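Local coordinates for protein thymine dioxygenase (Neurospora crassa, PDB 5C3O) that probably oxidises the methyl group of thymine as a non-haem iron dioxygenase that uses 2-oxoglutarate as co-substrate, at residues A45-L50 and T251-A256; L233-P238 and K269-R274. All blocks are in the same frame, centred on the assembly; numbering follows the deposited sequence.

Contact 1: residues A45-L50 and T251-A256; sequences AGFIYL and TVVVNA
The carbonyl oxygen of Leu-50 is held by two donors of the neighbouring strand: Val-252 N lies 3.0 Å from Leu-50 O and in its carbonyl plane, while Thr-251 OG1 sits well above that plane. From here the antiparallel ladder of the jelly-roll core runs back through Ile-48, whose N and O bond the O and N of Val-254, to Gly-46, just after helix 28-44. Gly-46 O receives Ala-256 N, and a water joins it to Ala-256 O.

On the face of Phe-47 and Tyr-49 the aromatic rings meet the opposite strand differently. Asn-255 CB stands 3.3 Å from the centroid of the Phe-47 ring, nearly on the ring normal, and the asparagine amide stacks on the ring with their planes 13° apart. Val-253 serves both rings: CG1, anti to the backbone N (chi1 -172°), reaches the edge of Phe-47, with 3.7 Å between Val-253 CG1 and Phe-47 CD2, whereas CG2 covers the face of Tyr-49. The phenol oxygen of Tyr-49 hydrogen-bonds to Thr-246 O. On the other face Ile-48 CG1 packs 3.8 Å from Val-254 CB, both residues touching Phe-42 of helix 28-44.

Were Phe-47 replaced by an alanine, the CB and amide of Asn-255 would probably lose the ring they rest on, and His-273 its edge-to-face neighbour. Because Asn-255 ND2 hydrogen-bonds to OD2 of the metal ligand Asp-218, the stacked ring and amide form a second shell that is likely to steady the orientation of that carboxylate.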
# COMPACT_ATOMS: atom_id res chain seq x y z
N ALA A 45 15.28 -0.72 7.55
CA ALA A 45 14.02 -1.27 8.06
C ALA A 45 13.19 -2.02 7.01
O ALA A 45 12.41 -2.91 7.35
CB ALA A 45 13.18 -0.16 8.68
N GLY A 46 13.34 -1.63 5.74
CA GLY A 46 12.51 -2.17 4.66
C GLY A 46 11.12 -1.55 4.61
O GLY A 46 10.30 -1.92 3.76
N PHE A 47 10.87 -0.60 5.51
CA PHE A 47 9.59 0.08 5.68
C PHE A 47 9.85 1.56 5.87
O PHE A 47 10.82 1.93 6.53
CB PHE A 47 8.87 -0.42 6.94
CG PHE A 47 7.92 -1.57 6.71
CD1 PHE A 47 8.39 -2.87 6.65
CD2 PHE A 47 6.56 -1.34 6.59
CE1 PHE A 47 7.52 -3.93 6.45
CE2 PHE A 47 5.69 -2.40 6.40
CZ PHE A 47 6.17 -3.69 6.32
N ILE A 48 8.99 2.40 5.29
CA ILE A 48 8.97 3.84 5.57
C ILE A 48 7.53 4.32 5.67
O ILE A 48 6.61 3.64 5.20
CB ILE A 48 9.69 4.66 4.47
CG1 ILE A 48 8.89 4.63 3.16
CG2 ILE A 48 11.11 4.16 4.26
CD1 ILE A 48 9.54 5.37 2.02
N TYR A 49 7.33 5.47 6.29
CA TYR A 49 6.07 6.19 6.23
C TYR A 49 6.29 7.41 5.37
O TYR A 49 7.31 8.10 5.52
CB TYR A 49 5.64 6.68 7.61
CG TYR A 49 5.03 5.65 8.55
CD1 TYR A 49 5.58 4.39 8.71
CD2 TYR A 49 3.94 5.99 9.34
CE1 TYR A 49 5.04 3.48 9.60
CE2 TYR A 49 3.39 5.09 10.24
CZ TYR A 49 3.95 3.84 10.37
OH TYR A 49 3.40 2.94 11.26
N LEU A 50 5.35 7.71 4.48
CA LEU A 50 5.36 8.97 3.74
C LEU A 50 4.21 9.89 4.16
O LEU A 50 3.09 9.42 4.39
CB LEU A 50 5.27 8.71 2.24
CG LEU A 50 6.44 7.97 1.58
CD1 LEU A 50 6.10 7.65 0.13
CD2 LEU A 50 7.71 8.78 1.66
N THR A 251 -0.95 9.60 6.44
CA THR A 251 0.33 8.96 6.19
C THR A 251 0.06 7.67 5.41
O THR A 251 -1.00 7.06 5.57
CB THR A 251 1.06 8.70 7.53
OG1 THR A 251 2.41 9.17 7.45
CG2 THR A 251 1.03 7.23 7.94
N VAL A 252 1.00 7.27 4.57
CA VAL A 252 0.93 5.99 3.87
C VAL A 252 2.16 5.17 4.24
O VAL A 252 3.27 5.70 4.29
CB VAL A 252 0.78 6.16 2.34
CG1 VAL A 252 2.01 6.81 1.71
CG2 VAL A 252 0.49 4.82 1.67
N VAL A 253 1.96 3.89 4.52
CA VAL A 253 3.06 3.01 4.90
C VAL A 253 3.54 2.31 3.63
O VAL A 253 2.74 1.78 2.88
CB VAL A 253 2.62 1.98 5.96
CG1 VAL A 253 3.83 1.21 6.49
CG2 VAL A 253 1.90 2.67 7.11
N VAL A 254 4.85 2.34 3.41
CA VAL A 254 5.43 1.76 2.21
C VAL A 254 6.52 0.76 2.58
O VAL A 254 7.42 1.09 3.35
CB VAL A 254 6.03 2.85 1.30
CG1 VAL A 254 6.41 2.26 -0.06
CG2 VAL A 254 5.05 4.00 1.13
N ASN A 255 6.44 -0.44 2.03
CA ASN A 255 7.48 -1.43 2.25
C ASN A 255 7.93 -2.10 0.97
O ASN A 255 7.15 -2.22 0.02
CB ASN A 255 7.04 -2.50 3.26
CG ASN A 255 5.93 -3.38 2.73
OD1 ASN A 255 4.79 -2.95 2.61
ND2 ASN A 255 6.26 -4.63 2.43
N ALA A 256 9.19 -2.52 0.95
CA ALA A 256 9.75 -3.23 -0.18
C ALA A 256 9.36 -4.70 -0.10
O ALA A 256 9.28 -5.27 0.99
CB ALA A 256 11.26 -3.07 -0.20
O HOH W 1 9.75 -4.72 3.51

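Contact 2: residues L233-P238 and K269-R274; sequences LQVKSP and KSTVHR. With CA (calcium ion), chain H.
Arg-274 takes hold of Gln-234 side-on, its NE and NH2 converging on the one amide oxygen, with Gln-234 OE1 lying 2.9 Å from Arg-274 NE and almost exactly in the guanidinium plane. The pair bridges two strands of the small antiparallel sheet of the double-stranded beta-helix fold. Gln-234 CG is anti to its carbonyl carbon (chi1 -75°) and the chain runs extended from there, which carries the amide across to the arginine; NE2 of the same amide hydrogen-bonds to Asp-244 OD1 on the third strand, so both its ends are engaged. Arg-274 also makes a cation-pi contact with Phe-242.

Beneath this grip the backbones pair, Gln-234 N to Arg-274 O at 2.7 Å and Arg-274 N to Gln-234 O at 2.8 Å. Lys-236 N adds a hydrogen bond to Val-272 O, straight at hydrogen (172°).

The side chain of His-273 lies on the opposite face of the sheet from Arg-274. Its NE2 binds the calcium ion at 2.2 Å, and two waters, His-216 and Asp-218 complete the observed site; this is the histidine-aspartate-histidine triad that carries iron in this family. His-273 ND1 donates in the ring plane to Thr-271 O, a bond that, with the metal, probably fixes the rotation of the imidazole and keeps NE2 turned to the ion. Leu-233 CD1 meets the ring at its edge, 3.7 Å from His-273 CD2.

Further out, the aliphatic part of Lys-236 runs beside Val-272, and Val-235 CG1 meets Thr-271 CG2 at 3.6 Å.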
# COMPACT_ATOMS: atom_id res chain seq x y z
N LEU A 233 -0.92 -3.58 12.05
CA LEU A 233 0.30 -4.04 11.38
C LEU A 233 1.48 -4.12 12.34
O LEU A 233 1.69 -3.21 13.14
CB LEU A 233 0.65 -3.09 10.21
CG LEU A 233 1.97 -3.33 9.48
CD1 LEU A 233 1.98 -4.68 8.78
CD2 LEU A 233 2.24 -2.21 8.47
N GLN A 234 2.25 -5.19 12.23
CA GLN A 234 3.47 -5.35 13.02
C GLN A 234 4.65 -5.74 12.14
O GLN A 234 4.52 -6.58 11.26
CB GLN A 234 3.28 -6.40 14.11
CG GLN A 234 2.44 -5.92 15.28
CD GLN A 234 2.22 -6.99 16.34
OE1 GLN A 234 2.34 -8.19 16.07
NE2 GLN A 234 1.87 -6.57 17.54
N VAL A 235 5.81 -5.15 12.43
CA VAL A 235 7.03 -5.38 11.67
C VAL A 235 8.11 -5.95 12.59
O VAL A 235 8.32 -5.44 13.69
CB VAL A 235 7.53 -4.07 11.03
CG1 VAL A 235 8.79 -4.29 10.20
CG2 VAL A 235 6.43 -3.45 10.18
N LYS A 236 8.79 -7.01 12.14
CA LYS A 236 9.84 -7.64 12.94
C LYS A 236 11.06 -6.73 13.07
O LYS A 236 11.51 -6.12 12.10
CB LYS A 236 10.25 -8.99 12.34
CG LYS A 236 11.05 -9.86 13.31
CD LYS A 236 11.78 -11.00 12.61
CE LYS A 236 10.84 -12.15 12.28
NZ LYS A 236 11.55 -13.23 11.52
N SER A 237 11.60 -6.66 14.29
CA SER A 237 12.82 -5.91 14.57
C SER A 237 14.03 -6.74 14.14
O SER A 237 13.90 -7.94 13.89
CB SER A 237 12.92 -5.59 16.06
OG SER A 237 13.29 -6.73 16.81
N PRO A 238 15.22 -6.10 14.06
CA PRO A 238 16.43 -6.88 13.80
C PRO A 238 16.75 -7.88 14.92
O PRO A 238 17.38 -8.90 14.66
CB PRO A 238 17.52 -5.81 13.69
CG PRO A 238 16.97 -4.61 14.38
CD PRO A 238 15.50 -4.66 14.11
N LYS A 269 15.91 -4.48 1.92
CA LYS A 269 15.27 -5.54 2.68
C LYS A 269 13.78 -5.67 2.37
O LYS A 269 13.05 -4.67 2.31
CB LYS A 269 15.41 -5.27 4.18
CG LYS A 269 16.84 -5.08 4.63
CD LYS A 269 16.97 -5.24 6.14
CE LYS A 269 18.41 -5.08 6.59
NZ LYS A 269 18.48 -4.84 8.06
N SER A 270 13.36 -6.91 2.17
CA SER A 270 11.96 -7.29 2.20
C SER A 270 11.72 -7.85 3.60
O SER A 270 12.06 -9.00 3.88
CB SER A 270 11.66 -8.34 1.13
OG SER A 270 10.27 -8.62 1.05
N THR A 271 11.17 -7.02 4.48
CA THR A 271 11.10 -7.30 5.91
C THR A 271 9.83 -8.07 6.29
O THR A 271 8.73 -7.77 5.82
CB THR A 271 11.17 -5.99 6.72
OG1 THR A 271 12.40 -5.31 6.41
CG2 THR A 271 11.11 -6.25 8.21
N VAL A 272 10.00 -9.06 7.17
CA VAL A 272 8.90 -9.88 7.67
C VAL A 272 7.95 -9.01 8.49
O VAL A 272 8.39 -8.18 9.28
CB VAL A 272 9.42 -11.05 8.54
CG1 VAL A 272 8.27 -11.82 9.18
CG2 VAL A 272 10.29 -11.99 7.71
N HIS A 273 6.66 -9.21 8.29
CA HIS A 273 5.65 -8.45 9.01
C HIS A 273 4.34 -9.24 9.07
O HIS A 273 4.23 -10.30 8.45
CB HIS A 273 5.43 -7.09 8.34
CG HIS A 273 4.92 -7.18 6.94
ND1 HIS A 273 5.71 -7.57 5.88
CD2 HIS A 273 3.69 -6.94 6.42
CE1 HIS A 273 4.99 -7.57 4.77
NE2 HIS A 273 3.76 -7.19 5.08
N ARG A 274 3.36 -8.73 9.81
CA ARG A 274 2.07 -9.42 9.95
C ARG A 274 0.99 -8.46 10.42
O ARG A 274 1.29 -7.44 11.04
CB ARG A 274 2.19 -10.58 10.95
CG ARG A 274 2.35 -10.11 12.40
CD ARG A 274 2.71 -11.24 13.35
NE ARG A 274 2.86 -10.74 14.71
CZ ARG A 274 3.29 -11.46 15.75
NH1 ARG A 274 3.62 -12.74 15.60
NH2 ARG A 274 3.39 -10.90 16.95
CA CA H . 2.22 -7.78 3.61
O HOH W 2 0.66 -6.95 5.14
O HOH W 3 2.07 -5.34 3.63

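In the fold
Contact 1 is wholly buried, in the large mixed sheet, and joins strand 47-51, early in the chain, to strand 251-256; contact 2, farther from the chain centre and only partly buried, lies on the small three-stranded sheet and the loop leading into it. Their chemistry follows this: mainly apolar and aromatic side chains around a regular ladder in the first, a polar amide-guanidinium pair and a metal ligand in the second. Their centres are about 11 Å apart. A probable hydrogen bond of 2.6 Å between Ala-45 O and Thr-271 OG1 ties them, and Leu-233 and Val-235 rest on Phe-47. Both reach the metal site, 233-238/269-274 with a ligand and 45-50/251-256 with residues behind the ligands.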